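PDB 2P2V: alpha-2,3-sialyltransferase from Campylobacter jejuni, which probably transfers sialic acid from CMP-sialic acid to acceptor sugars through an alpha-2,3 linkage. Local coordinates for residues A[44-49]-A[155-160]; A[65-70]-A[151-156]; A[93-98]-A[124-129]. All blocks are in the same frame, centred on the assembly; numbering follows the deposited sequence.

The chain modelled here is the N-terminal part of a longer protein and holds the sialyltransferase family region. From the N terminus, strands 44-48, 62-68 and 90-96 supply the first segments of contacts 1, 2 and 3, and they lie side by side in this order in one parallel sheet. The short helix 124-127 then returns to 93-98, so contact 3 closes the innermost loop. Helix 150-161 next closes contact 2 with its first turns and contact 1 with its later ones. The three loops therefore nest without crossing. Contacts 1 and 2 share Cys155 and Ala156. Both also touch the bound CMP-sialic acid analogue, and Ile157 of contact 1 packs on Ile127 of contact 3.

Contact 1. Residues A[44-49]-A[155-160]; sequences DVFRCN and CAIAIA. With CSF (cytidine-5'-monophosphate-3-fluoro-N-acetyl-neuraminic acid), chain O.
This is a buried apolar strand-to-helix contact in which Phe46 of strand 44-48 rests on Ala158 and Ile157 of helix 150-161. It lies about 7 Å from the centre of the chain. The ring atom CE2 of Phe46 does the touching. It meets Ala158 CB at 3.8 Å. The branch methyl CG2 of Ile157 reaches the same CE2 atom at 4.2 Å. Both methyl groups approach the ring obliquely. With its first torsion at -78°, Phe46 has CG anti to the carbonyl carbon, and this leads the ring to the helix. The closest CA pair is Phe46 and Ala158, 8.6 Å apart. The rest of Ile157 leads away from Phe46, towards Val126 and Ile127 of the short helix 124-127.

Strand 44-48 belongs to a seven-stranded parallel sheet of Rossmann type, and helix 150-161 covers one of its faces. Phe46 also meets the ring of Phe67 on the next strand, with the planes at about 55°. The ligand lies beyond the C-terminal end of the strand. Cys48 SG sits 3.4 Å from C5' of the bound nucleotide sugar. At Asn49 the chain leaves the extended path, and its ND2 faces the ligand. That one nitrogen gives two bonds. One goes to the phosphate oxygen O3A, 3.0 Å from Asn49 ND2, with an N-H...O angle of 143°. The other goes to the sialic acid carboxylate oxygen OAA, also 3.0 Å from Asn49 ND2. Ser150 and Gln50 add further hydrogen bonds to the ligand.

Contact 2. Residues A[65-70]-A[151-156]; sequences AVFFNP and GVYMCA. With CSF (cytidine-5'-monophosphate-3-fluoro-N-acetyl-neuraminic acid), chain O; EDO (1,2-ethanediol), chain D.
A Met-aromatic contact joins Phe67 of strand 62-68 to Met154 of helix 150-161, on the face of the parallel sheet that the helix covers. Met154 CG lies over one face of the Phe67 ring, 3.7 Å from its centroid. This is a CH-pi contact close to the ring normal, with CG displaced toward the rim. The sulfur comes in more obliquely, with Met154 SD 3.5 Å from Phe67 CD1. The chain of Met154 bends at its last torsion (chi3 -72°), which turns the methyl CE away from the Phe67 ring. Tyr153 adds a looser touch. Phe67 CD2 stands at the edge of the tyrosine ring, 4.4 Å from Tyr153 CD2. The hydroxyl of Tyr153 is bonded elsewhere, to the backbone oxygen of Thr98. Phe67 also stacks on Phe95 of the neighbouring strand, so its ring is packed by helix and sheet alike.

The ends of both segments reach the bound analogue. The backbone N-H of Gly151, in the first turn of the helix, bonds the ribose oxygen O3' (Gly151 N to O3' 3.1 Å). Asn69 follows the strand, and its amide is shared between two partners. Its ND2 gives a nearly straight bond of 168° to the carboxylate oxygen OAA, 3.1 Å from Asn69 ND2, and a weak one to O7A. Its OD1 accepts a bond from O1 of a 1,2-ethanediol molecule, probably taken up during crystallisation. Ligand-binding loops at the C-terminal ends of parallel strands, facing the start of a helix, are typical of Rossmann-type nucleotide sites.

Contact 3. Residues A[93-98]-A[124-129]; sequences NIFCST and YEVIEN
Thr98 and Tyr124 cross each other obliquely, with the threonine hydroxyl near the plane of the tyrosine ring, at its edge. Thr98 OG1 lies 3.7 Å from Tyr124 CD2. Tyr124 CB also packs against the backbone oxygen of Thr98 at 3.4 Å. The main bond runs to the backbone. Tyr124 N donates to Thr98 OG1 at 3.0 Å, with an N-H...O angle of 156°. The first torsion of Thr98 (chi1 41°) places OG1 between its own backbone N and carbonyl carbon, which brings the oxygen to the start of helix 124-127. The ring end of Tyr124 leads away from Thr98. One face of that ring is covered by CG of its neighbour Glu125, which lies 3.7 Å above the plane.

The second meeting is apolar. Phe95 of strand 90-96 and Val126 cross at about a right angle. The valine methyl CG2 stands at the edge of the phenylalanine ring, 4.1 Å from Phe95 CE2. From the same helix, Ile127 CD1 touches Thr98 O at 4.0 Å. Val126 also touches Ala160 and Ile127 touches Tyr153, so the short helix is wedged between the end of strand 90-96 and helix 150-161. Strand 90-96 lies beside the outermost strand 121-122 of the Rossmann-type parallel sheet, and helix 124-127 directly follows that strand.

Thr98 OG1 is gripped by two bonds. It gives its hydrogen to Cys96 O at 3.0 Å, and approaches from above the carbonyl plane, 38° out of it. It takes the N-H of Tyr124. With its proton committed to Cys96, the hydroxyl is fixed in rotation and acts as an acceptor toward the helix start. The buried side chain thus ties the strand end, the following loop and the short helix together.

Contact 1. Residues A[44-49]-A[155-160]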
loop_
_atom_site.group_PDB
_atom_site.type_symbol
_atom_site.label_atom_id
_atom_site.label_comp_id
_atom_site.label_asym_id
_atom_site.label_seq_id
_atom_site.Cartn_x
_atom_site.Cartn_y
_atom_site.Cartn_z
ATOM N N ASP A 44 -24.842 -9.472 25.248
ATOM C CA ASP A 44 -24.104 -10.286 24.223
ATOM C C ASP A 44 -23.013 -10.998 24.994
ATOM O O ASP A 44 -22.671 -10.622 26.114
ATOM C CB ASP A 44 -23.486 -9.361 23.144
ATOM C CG ASP A 44 -24.537 -8.770 22.193
ATOM O OD1 ASP A 44 -25.574 -9.402 22.019
ATOM O OD2 ASP A 44 -24.360 -7.660 21.625
ATOM N N VAL A 45 -22.392 -12.028 24.396
ATOM C CA VAL A 45 -21.403 -12.798 25.106
ATOM C C VAL A 45 -20.117 -12.835 24.210
ATOM O O VAL A 45 -20.253 -13.036 23.001
ATOM C CB VAL A 45 -21.861 -14.242 25.226
ATOM C CG1 VAL A 45 -20.825 -15.020 25.901
ATOM C CG2 VAL A 45 -23.216 -14.357 26.035
ATOM N N PHE A 46 -18.938 -12.698 24.817
ATOM C CA PHE A 46 -17.651 -12.899 24.102
ATOM C C PHE A 46 -16.981 -14.105 24.737
ATOM O O PHE A 46 -16.976 -14.261 25.980
ATOM C CB PHE A 46 -16.726 -11.697 24.257
ATOM C CG PHE A 46 -17.039 -10.492 23.373
ATOM C CD1 PHE A 46 -18.072 -10.474 22.458
ATOM C CD2 PHE A 46 -16.237 -9.353 23.511
ATOM C CE1 PHE A 46 -18.305 -9.311 21.676
ATOM C CE2 PHE A 46 -16.445 -8.211 22.755
ATOM C CZ PHE A 46 -17.476 -8.190 21.821
ATOM N N ARG A 47 -16.430 -14.997 23.904
ATOM C CA ARG A 47 -15.686 -16.131 24.433
ATOM C C ARG A 47 -14.337 -16.181 23.706
ATOM O O ARG A 47 -14.165 -15.581 22.639
ATOM C CB ARG A 47 -16.420 -17.452 24.140
ATOM C CG ARG A 47 -17.909 -17.593 24.662
ATOM C CD ARG A 47 -17.939 -17.510 26.177
ATOM N NE ARG A 47 -17.186 -18.537 26.906
ATOM C CZ ARG A 47 -17.658 -19.747 27.208
ATOM N NH1 ARG A 47 -18.854 -20.113 26.817
ATOM N NH2 ARG A 47 -16.930 -20.589 27.929
ATOM N N CYS A 48 -13.372 -16.923 24.264
ATOM C CA CYS A 48 -12.080 -16.922 23.629
ATOM C C CYS A 48 -11.514 -18.331 23.627
ATOM O O CYS A 48 -11.964 -19.189 24.415
ATOM C CB CYS A 48 -11.094 -16.005 24.363
ATOM S SG CYS A 48 -10.698 -16.407 26.077
ATOM N N ASN A 49 -10.539 -18.532 22.751
ATOM C CA ASN A 49 -9.663 -19.698 22.844
ATOM C C ASN A 49 -10.452 -21.010 22.960
ATOM O O ASN A 49 -11.328 -21.239 22.130
ATOM C CB ASN A 49 -8.628 -19.472 23.938
ATOM C CG ASN A 49 -7.771 -18.212 23.686
ATOM O OD1 ASN A 49 -7.701 -17.706 22.569
ATOM N ND2 ASN A 49 -7.102 -17.734 24.716
ATOM N N CYS A 155 -12.100 -7.239 26.749
ATOM C CA CYS A 155 -12.691 -5.988 27.375
ATOM C C CYS A 155 -12.396 -4.737 26.541
ATOM O O CYS A 155 -13.280 -3.902 26.298
ATOM C CB CYS A 155 -12.144 -5.789 28.793
ATOM S SG CYS A 155 -12.772 -6.994 29.970
ATOM N N ALA A 156 -11.147 -4.605 26.106
ATOM C CA ALA A 156 -10.715 -3.496 25.262
ATOM C C ALA A 156 -11.519 -3.502 23.974
ATOM O O ALA A 156 -12.034 -2.464 23.516
ATOM C CB ALA A 156 -9.098 -3.571 25.010
ATOM N N ILE A 157 -11.690 -4.689 23.358
ATOM C CA ILE A 157 -12.441 -4.768 22.130
ATOM C C ILE A 157 -13.895 -4.308 22.369
ATOM O O ILE A 157 -14.446 -3.499 21.583
ATOM C CB ILE A 157 -12.467 -6.236 21.566
ATOM C CG1 ILE A 157 -11.080 -6.570 21.000
ATOM C CG2 ILE A 157 -13.509 -6.350 20.457
ATOM C CD1 ILE A 157 -10.793 -6.030 19.608
ATOM N N ALA A 158 -14.476 -4.819 23.441
ATOM C CA ALA A 158 -15.886 -4.463 23.814
ATOM C C ALA A 158 -16.034 -2.941 23.965
ATOM O O ALA A 158 -16.973 -2.340 23.395
ATOM C CB ALA A 158 -16.315 -5.192 25.069
ATOM N N ILE A 159 -15.084 -2.327 24.663
ATOM C CA ILE A 159 -15.083 -0.864 24.917
ATOM C C ILE A 159 -14.918 -0.108 23.626
ATOM O O ILE A 159 -15.692 0.851 23.334
ATOM C CB ILE A 159 -14.025 -0.500 25.965
ATOM C CG1 ILE A 159 -14.423 -1.125 27.297
ATOM C CG2 ILE A 159 -13.783 1.006 26.059
ATOM C CD1 ILE A 159 -13.381 -1.097 28.321
ATOM N N ALA A 160 -13.964 -0.563 22.769
ATOM C CA ALA A 160 -13.864 0.070 21.470
ATOM C C ALA A 160 -15.119 -0.032 20.611
ATOM O O ALA A 160 -15.350 0.832 19.787
ATOM C CB ALA A 160 -12.603 -0.360 20.687
HETATM C C5A CSF O . -1.950 -19.239 26.949
HETATM C C4A CSF O . -2.253 -18.457 28.222
HETATM C C2A CSF O . -4.265 -17.350 27.084
HETATM O O6A CSF O . -3.972 -18.222 25.972
HETATM C C6A CSF O . -3.280 -19.476 26.211
HETATM C C3A CSF O . -2.999 -17.149 27.917
HETATM O O4A CSF O . -1.028 -18.104 28.848
HETATM N N5A CSF O . -1.375 -20.532 27.379
HETATM C C7A CSF O . -3.073 -20.136 24.853
HETATM C C8A CSF O . -4.404 -20.323 24.133
HETATM C C9A CSF O . -4.214 -20.893 22.712
HETATM O O9A CSF O . -5.482 -21.177 22.075
HETATM O O8A CSF O . -5.271 -21.156 24.966
HETATM O O7A CSF O . -2.143 -19.343 24.093
HETATM C C1A CSF O . -4.629 -15.965 26.568
HETATM O OBA CSF O . -4.657 -15.034 27.422
HETATM O OAA CSF O . -4.885 -15.823 25.341
HETATM O O1A CSF O . -5.386 -17.730 27.917
HETATM O O2A CSF O . -5.398 -19.862 29.172
HETATM N N1 CSF O . -8.111 -17.411 32.580
HETATM C C2 CSF O . -7.791 -17.024 33.917
HETATM N N3 CSF O . -7.415 -17.959 34.840
HETATM C C4 CSF O . -7.368 -19.264 34.491
HETATM C C5 CSF O . -7.682 -19.665 33.186
HETATM C C6 CSF O . -8.057 -18.715 32.240
HETATM C "C3'" CSF O . -7.227 -15.891 29.687
HETATM C "C2'" CSF O . -7.432 -15.451 31.123
HETATM C "C1'" CSF O . -8.539 -16.392 31.597
HETATM O "O4'" CSF O . -9.153 -17.013 30.446
HETATM C "C4'" CSF O . -8.541 -16.528 29.251
HETATM P PA CSF O . -6.161 -19.152 28.080
HETATM O "O5'" CSF O . -7.584 -18.718 28.735
HETATM C "C5'" CSF O . -8.373 -17.645 28.223
HETATM O "O3'" CSF O . -6.971 -14.769 28.849
HETATM O "O2'" CSF O . -7.883 -14.069 31.164
HETATM N N4 CSF O . -7.004 -20.217 35.403
HETATM O O2 CSF O . -7.823 -15.800 34.225
HETATM O O3A CSF O . -6.505 -19.811 26.775
HETATM C C10 CSF O . -0.449 -21.093 26.582
HETATM O O10 CSF O . -0.076 -20.595 25.510
HETATM C C11 CSF O . 0.108 -22.410 27.073
HETATM F F3A CSF O . -2.183 -16.298 27.207
#

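Contact 2. Residues A[65-70]-A[151-156]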
loop_
_atom_site.group_PDB
_atom_site.type_symbol
_atom_site.label_atom_id
_atom_site.label_comp_id
_atom_site.label_asym_id
_atom_site.label_seq_id
_atom_site.Cartn_x
_atom_site.Cartn_y
_atom_site.Cartn_z
ATOM N N ALA A 65 -19.073 -12.761 19.726
ATOM C CA ALA A 65 -17.784 -12.826 19.006
ATOM C C ALA A 65 -16.945 -13.842 19.731
ATOM O O ALA A 65 -16.972 -13.917 20.947
ATOM C CB ALA A 65 -17.061 -11.545 19.014
ATOM N N VAL A 66 -16.105 -14.544 18.972
ATOM C CA VAL A 66 -15.093 -15.356 19.596
ATOM C C VAL A 66 -13.749 -14.789 19.262
ATOM O O VAL A 66 -13.595 -14.117 18.231
ATOM C CB VAL A 66 -15.099 -16.861 19.071
ATOM C CG1 VAL A 66 -16.388 -17.628 19.529
ATOM C CG2 VAL A 66 -14.941 -16.916 17.549
ATOM N N PHE A 67 -12.739 -15.123 20.083
ATOM C CA PHE A 67 -11.433 -14.475 19.932
ATOM C C PHE A 67 -10.394 -15.552 20.017
ATOM O O PHE A 67 -10.395 -16.322 20.977
ATOM C CB PHE A 67 -11.154 -13.482 21.062
ATOM C CG PHE A 67 -12.055 -12.278 21.025
ATOM C CD1 PHE A 67 -13.374 -12.406 21.452
ATOM C CD2 PHE A 67 -11.601 -11.073 20.515
ATOM C CE1 PHE A 67 -14.232 -11.270 21.351
ATOM C CE2 PHE A 67 -12.456 -9.963 20.405
ATOM C CZ PHE A 67 -13.737 -10.090 20.821
ATOM N N PHE A 68 -9.491 -15.549 19.052
ATOM C CA PHE A 68 -8.427 -16.613 18.984
ATOM C C PHE A 68 -7.061 -15.990 18.724
ATOM O O PHE A 68 -6.916 -14.960 18.024
ATOM C CB PHE A 68 -8.729 -17.572 17.800
ATOM C CG PHE A 68 -10.054 -18.314 17.892
ATOM C CD1 PHE A 68 -10.398 -19.116 19.011
ATOM C CD2 PHE A 68 -10.969 -18.202 16.862
ATOM C CE1 PHE A 68 -11.638 -19.761 19.074
ATOM C CE2 PHE A 68 -12.173 -18.898 16.898
ATOM C CZ PHE A 68 -12.498 -19.698 18.030
ATOM N N ASN A 69 -6.016 -16.658 19.227
ATOM C CA ASN A 69 -4.659 -16.186 19.092
ATOM C C ASN A 69 -4.067 -16.579 17.721
ATOM O O ASN A 69 -4.459 -17.595 17.107
ATOM C CB ASN A 69 -3.776 -16.796 20.237
ATOM C CG ASN A 69 -4.120 -16.189 21.645
ATOM O OD1 ASN A 69 -4.682 -15.080 21.760
ATOM N ND2 ASN A 69 -3.820 -16.930 22.685
ATOM N N PRO A 70 -3.165 -15.758 17.213
ATOM C CA PRO A 70 -2.701 -15.919 15.853
ATOM C C PRO A 70 -2.033 -17.271 15.667
ATOM O O PRO A 70 -2.110 -17.815 14.602
ATOM C CB PRO A 70 -1.633 -14.856 15.724
ATOM C CG PRO A 70 -2.062 -13.780 16.682
ATOM C CD PRO A 70 -2.615 -14.537 17.847
ATOM N N GLY A 151 -8.716 -12.223 28.258
ATOM C CA GLY A 151 -9.862 -11.608 28.972
ATOM C C GLY A 151 -9.870 -10.101 28.923
ATOM O O GLY A 151 -10.896 -9.494 28.590
ATOM N N VAL A 152 -8.752 -9.503 29.268
ATOM C CA VAL A 152 -8.488 -8.075 29.159
ATOM C C VAL A 152 -8.594 -7.601 27.725
ATOM O O VAL A 152 -9.211 -6.616 27.466
ATOM C CB VAL A 152 -7.110 -7.669 29.762
ATOM C CG1 VAL A 152 -6.859 -6.149 29.760
ATOM C CG2 VAL A 152 -6.976 -8.186 31.188
ATOM N N TYR A 153 -8.019 -8.342 26.765
ATOM C CA TYR A 153 -8.111 -7.938 25.363
ATOM C C TYR A 153 -9.559 -7.819 24.921
ATOM O O TYR A 153 -9.930 -6.843 24.269
ATOM C CB TYR A 153 -7.357 -9.001 24.491
ATOM C CG TYR A 153 -7.158 -8.591 23.062
ATOM C CD1 TYR A 153 -5.955 -8.031 22.651
ATOM C CD2 TYR A 153 -8.168 -8.778 22.122
ATOM C CE1 TYR A 153 -5.810 -7.635 21.333
ATOM C CE2 TYR A 153 -8.030 -8.376 20.811
ATOM C CZ TYR A 153 -6.833 -7.842 20.433
ATOM O OH TYR A 153 -6.660 -7.460 19.132
ATOM N N MET A 154 -10.370 -8.815 25.274
ATOM C CA MET A 154 -11.783 -8.828 24.928
ATOM C C MET A 154 -12.505 -7.619 25.543
ATOM O O MET A 154 -13.441 -7.060 24.905
ATOM C CB MET A 154 -12.467 -10.118 25.402
ATOM C CG MET A 154 -12.076 -11.357 24.521
ATOM S SD MET A 154 -13.100 -12.781 24.914
ATOM C CE MET A 154 -12.421 -13.154 26.485
ATOM N N CYS A 155 -12.100 -7.239 26.749
ATOM C CA CYS A 155 -12.691 -5.988 27.375
ATOM C C CYS A 155 -12.396 -4.737 26.541
ATOM O O CYS A 155 -13.280 -3.902 26.298
ATOM C CB CYS A 155 -12.144 -5.789 28.793
ATOM S SG CYS A 155 -12.772 -6.994 29.970
ATOM N N ALA A 156 -11.147 -4.605 26.106
ATOM C CA ALA A 156 -10.715 -3.496 25.262
ATOM C C ALA A 156 -11.519 -3.502 23.974
ATOM O O ALA A 156 -12.034 -2.464 23.516
ATOM C CB ALA A 156 -9.098 -3.571 25.010
HETATM C C5A CSF O . -1.950 -19.239 26.949
HETATM C C4A CSF O . -2.253 -18.457 28.222
HETATM C C2A CSF O . -4.265 -17.350 27.084
HETATM O O6A CSF O . -3.972 -18.222 25.972
HETATM C C6A CSF O . -3.280 -19.476 26.211
HETATM C C3A CSF O . -2.999 -17.149 27.917
HETATM O O4A CSF O . -1.028 -18.104 28.848
HETATM N N5A CSF O . -1.375 -20.532 27.379
HETATM C C7A CSF O . -3.073 -20.136 24.853
HETATM C C8A CSF O . -4.404 -20.323 24.133
HETATM C C9A CSF O . -4.214 -20.893 22.712
HETATM O O9A CSF O . -5.482 -21.177 22.075
HETATM O O8A CSF O . -5.271 -21.156 24.966
HETATM O O7A CSF O . -2.143 -19.343 24.093
HETATM C C1A CSF O . -4.629 -15.965 26.568
HETATM O OBA CSF O . -4.657 -15.034 27.422
HETATM O OAA CSF O . -4.885 -15.823 25.341
HETATM O O1A CSF O . -5.386 -17.730 27.917
HETATM O O2A CSF O . -5.398 -19.862 29.172
HETATM N N1 CSF O . -8.111 -17.411 32.580
HETATM C C2 CSF O . -7.791 -17.024 33.917
HETATM N N3 CSF O . -7.415 -17.959 34.840
HETATM C C4 CSF O . -7.368 -19.264 34.491
HETATM C C5 CSF O . -7.682 -19.665 33.186
HETATM C C6 CSF O . -8.057 -18.715 32.240
HETATM C "C3'" CSF O . -7.227 -15.891 29.687
HETATM C "C2'" CSF O . -7.432 -15.451 31.123
HETATM C "C1'" CSF O . -8.539 -16.392 31.597
HETATM O "O4'" CSF O . -9.153 -17.013 30.446
HETATM C "C4'" CSF O . -8.541 -16.528 29.251
HETATM P PA CSF O . -6.161 -19.152 28.080
HETATM O "O5'" CSF O . -7.584 -18.718 28.735
HETATM C "C5'" CSF O . -8.373 -17.645 28.223
HETATM O "O3'" CSF O . -6.971 -14.769 28.849
HETATM O "O2'" CSF O . -7.883 -14.069 31.164
HETATM N N4 CSF O . -7.004 -20.217 35.403
HETATM O O2 CSF O . -7.823 -15.800 34.225
HETATM O O3A CSF O . -6.505 -19.811 26.775
HETATM C C10 CSF O . -0.449 -21.093 26.582
HETATM O O10 CSF O . -0.076 -20.595 25.510
HETATM C C11 CSF O . 0.108 -22.410 27.073
HETATM F F3A CSF O . -2.183 -16.298 27.207
HETATM C C1 EDO D . -4.378 -12.269 23.226
HETATM O O1 EDO D . -3.145 -12.766 22.661
HETATM C C2 EDO D . -4.028 -11.416 24.431
HETATM O O2 EDO D . -2.691 -11.724 24.859
#

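Contact 3. Residues A[93-98]-A[124-129]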
loop_
_atom_site.group_PDB
_atom_site.type_symbol
_atom_site.label_atom_id
_atom_site.label_comp_id
_atom_site.label_asym_id
_atom_site.label_seq_id
_atom_site.Cartn_x
_atom_site.Cartn_y
_atom_site.Cartn_z
ATOM N N ASN A 93 -19.244 -13.430 14.990
ATOM C CA ASN A 93 -18.045 -12.734 14.542
ATOM C C ASN A 93 -16.859 -13.538 15.004
ATOM O O ASN A 93 -16.882 -14.095 16.063
ATOM C CB ASN A 93 -17.874 -11.373 15.248
ATOM C CG ASN A 93 -18.908 -10.339 14.802
ATOM O OD1 ASN A 93 -18.666 -9.629 13.858
ATOM N ND2 ASN A 93 -20.044 -10.234 15.522
ATOM N N ILE A 94 -15.772 -13.472 14.260
ATOM C CA ILE A 94 -14.570 -14.214 14.681
ATOM C C ILE A 94 -13.378 -13.280 14.623
ATOM O O ILE A 94 -13.064 -12.775 13.548
ATOM C CB ILE A 94 -14.255 -15.435 13.741
ATOM C CG1 ILE A 94 -15.387 -16.450 13.774
ATOM C CG2 ILE A 94 -12.938 -16.071 14.233
ATOM C CD1 ILE A 94 -15.251 -17.616 12.710
ATOM N N PHE A 95 -12.739 -12.994 15.762
ATOM C CA PHE A 95 -11.565 -12.116 15.792
ATOM C C PHE A 95 -10.269 -12.904 16.011
ATOM O O PHE A 95 -10.277 -13.885 16.752
ATOM C CB PHE A 95 -11.580 -11.169 16.968
ATOM C CG PHE A 95 -12.634 -10.067 16.840
ATOM C CD1 PHE A 95 -13.916 -10.342 17.207
ATOM C CD2 PHE A 95 -12.296 -8.813 16.375
ATOM C CE1 PHE A 95 -14.931 -9.336 17.096
ATOM C CE2 PHE A 95 -13.279 -7.803 16.251
ATOM C CZ PHE A 95 -14.587 -8.098 16.645
ATOM N N CYS A 96 -9.193 -12.376 15.448
ATOM C CA CYS A 96 -7.841 -12.794 15.814
ATOM C C CYS A 96 -7.278 -11.746 16.753
ATOM O O CYS A 96 -7.206 -10.553 16.390
ATOM C CB CYS A 96 -7.009 -12.911 14.538
ATOM S SG CYS A 96 -5.406 -13.620 14.965
ATOM N N SER A 97 -7.018 -12.130 17.995
ATOM C CA SER A 97 -6.479 -11.245 19.035
ATOM C C SER A 97 -5.033 -10.813 18.734
ATOM O O SER A 97 -4.046 -11.567 18.964
ATOM C CB SER A 97 -6.555 -11.942 20.375
ATOM O OG SER A 97 -7.840 -12.480 20.640
ATOM N N THR A 98 -4.898 -9.606 18.184
ATOM C CA THR A 98 -3.662 -9.151 17.592
ATOM C C THR A 98 -3.258 -7.779 18.118
ATOM O O THR A 98 -4.117 -6.994 18.517
ATOM C CB THR A 98 -3.813 -9.058 16.023
ATOM O OG1 THR A 98 -5.106 -8.506 15.668
ATOM C CG2 THR A 98 -3.642 -10.479 15.355
ATOM N N TYR A 124 -6.541 -5.946 16.229
ATOM C CA TYR A 124 -5.824 -4.696 16.401
ATOM C C TYR A 124 -6.507 -3.521 15.680
ATOM O O TYR A 124 -6.321 -2.379 16.112
ATOM C CB TYR A 124 -4.373 -4.765 15.906
ATOM C CG TYR A 124 -4.140 -4.589 14.455
ATOM C CD1 TYR A 124 -4.086 -3.315 13.888
ATOM C CD2 TYR A 124 -3.844 -5.707 13.614
ATOM C CE1 TYR A 124 -3.817 -3.149 12.520
ATOM C CE2 TYR A 124 -3.591 -5.534 12.285
ATOM C CZ TYR A 124 -3.560 -4.263 11.745
ATOM O OH TYR A 124 -3.274 -4.094 10.407
ATOM N N GLU A 125 -7.232 -3.794 14.619
ATOM C CA GLU A 125 -7.872 -2.750 13.805
ATOM C C GLU A 125 -8.965 -2.070 14.645
ATOM O O GLU A 125 -9.415 -0.930 14.309
ATOM C CB GLU A 125 -8.464 -3.341 12.531
ATOM C CG GLU A 125 -7.338 -3.726 11.545
ATOM C CD GLU A 125 -7.803 -4.337 10.227
ATOM O OE1 GLU A 125 -8.866 -4.928 10.149
ATOM O OE2 GLU A 125 -7.042 -4.209 9.249
ATOM N N VAL A 126 -9.389 -2.752 15.689
ATOM C CA VAL A 126 -10.508 -2.256 16.585
ATOM C C VAL A 126 -9.863 -1.613 17.783
ATOM O O VAL A 126 -10.140 -0.475 18.093
ATOM C CB VAL A 126 -11.505 -3.392 16.983
ATOM C CG1 VAL A 126 -12.478 -2.949 18.156
ATOM C CG2 VAL A 126 -12.286 -3.893 15.803
ATOM N N ILE A 127 -8.909 -2.287 18.455
ATOM C CA ILE A 127 -8.360 -1.662 19.649
ATOM C C ILE A 127 -7.412 -0.483 19.363
ATOM O O ILE A 127 -7.112 0.276 20.270
ATOM C CB ILE A 127 -7.655 -2.662 20.624
ATOM C CG1 ILE A 127 -6.568 -3.399 19.859
ATOM C CG2 ILE A 127 -8.696 -3.633 21.169
ATOM C CD1 ILE A 127 -5.518 -3.982 20.794
ATOM N N GLU A 128 -6.970 -0.307 18.128
ATOM C CA GLU A 128 -6.038 0.776 17.861
ATOM C C GLU A 128 -6.763 2.135 18.051
ATOM O O GLU A 128 -6.126 3.175 18.163
ATOM C CB GLU A 128 -5.419 0.700 16.468
ATOM C CG GLU A 128 -6.400 0.765 15.302
ATOM C CD GLU A 128 -5.755 0.576 13.939
ATOM O OE1 GLU A 128 -4.526 0.280 13.841
ATOM O OE2 GLU A 128 -6.498 0.667 12.935
ATOM N N ASN A 129 -8.081 2.058 18.024
ATOM C CA ASN A 129 -8.902 3.262 18.176
ATOM C C ASN A 129 -8.972 3.758 19.607
ATOM O O ASN A 129 -9.414 4.936 19.854
ATOM C CB ASN A 129 -10.286 3.011 17.637
ATOM C CG ASN A 129 -10.275 2.770 16.133
ATOM O OD1 ASN A 129 -9.662 3.525 15.374
ATOM N ND2 ASN A 129 -10.887 1.662 15.709
#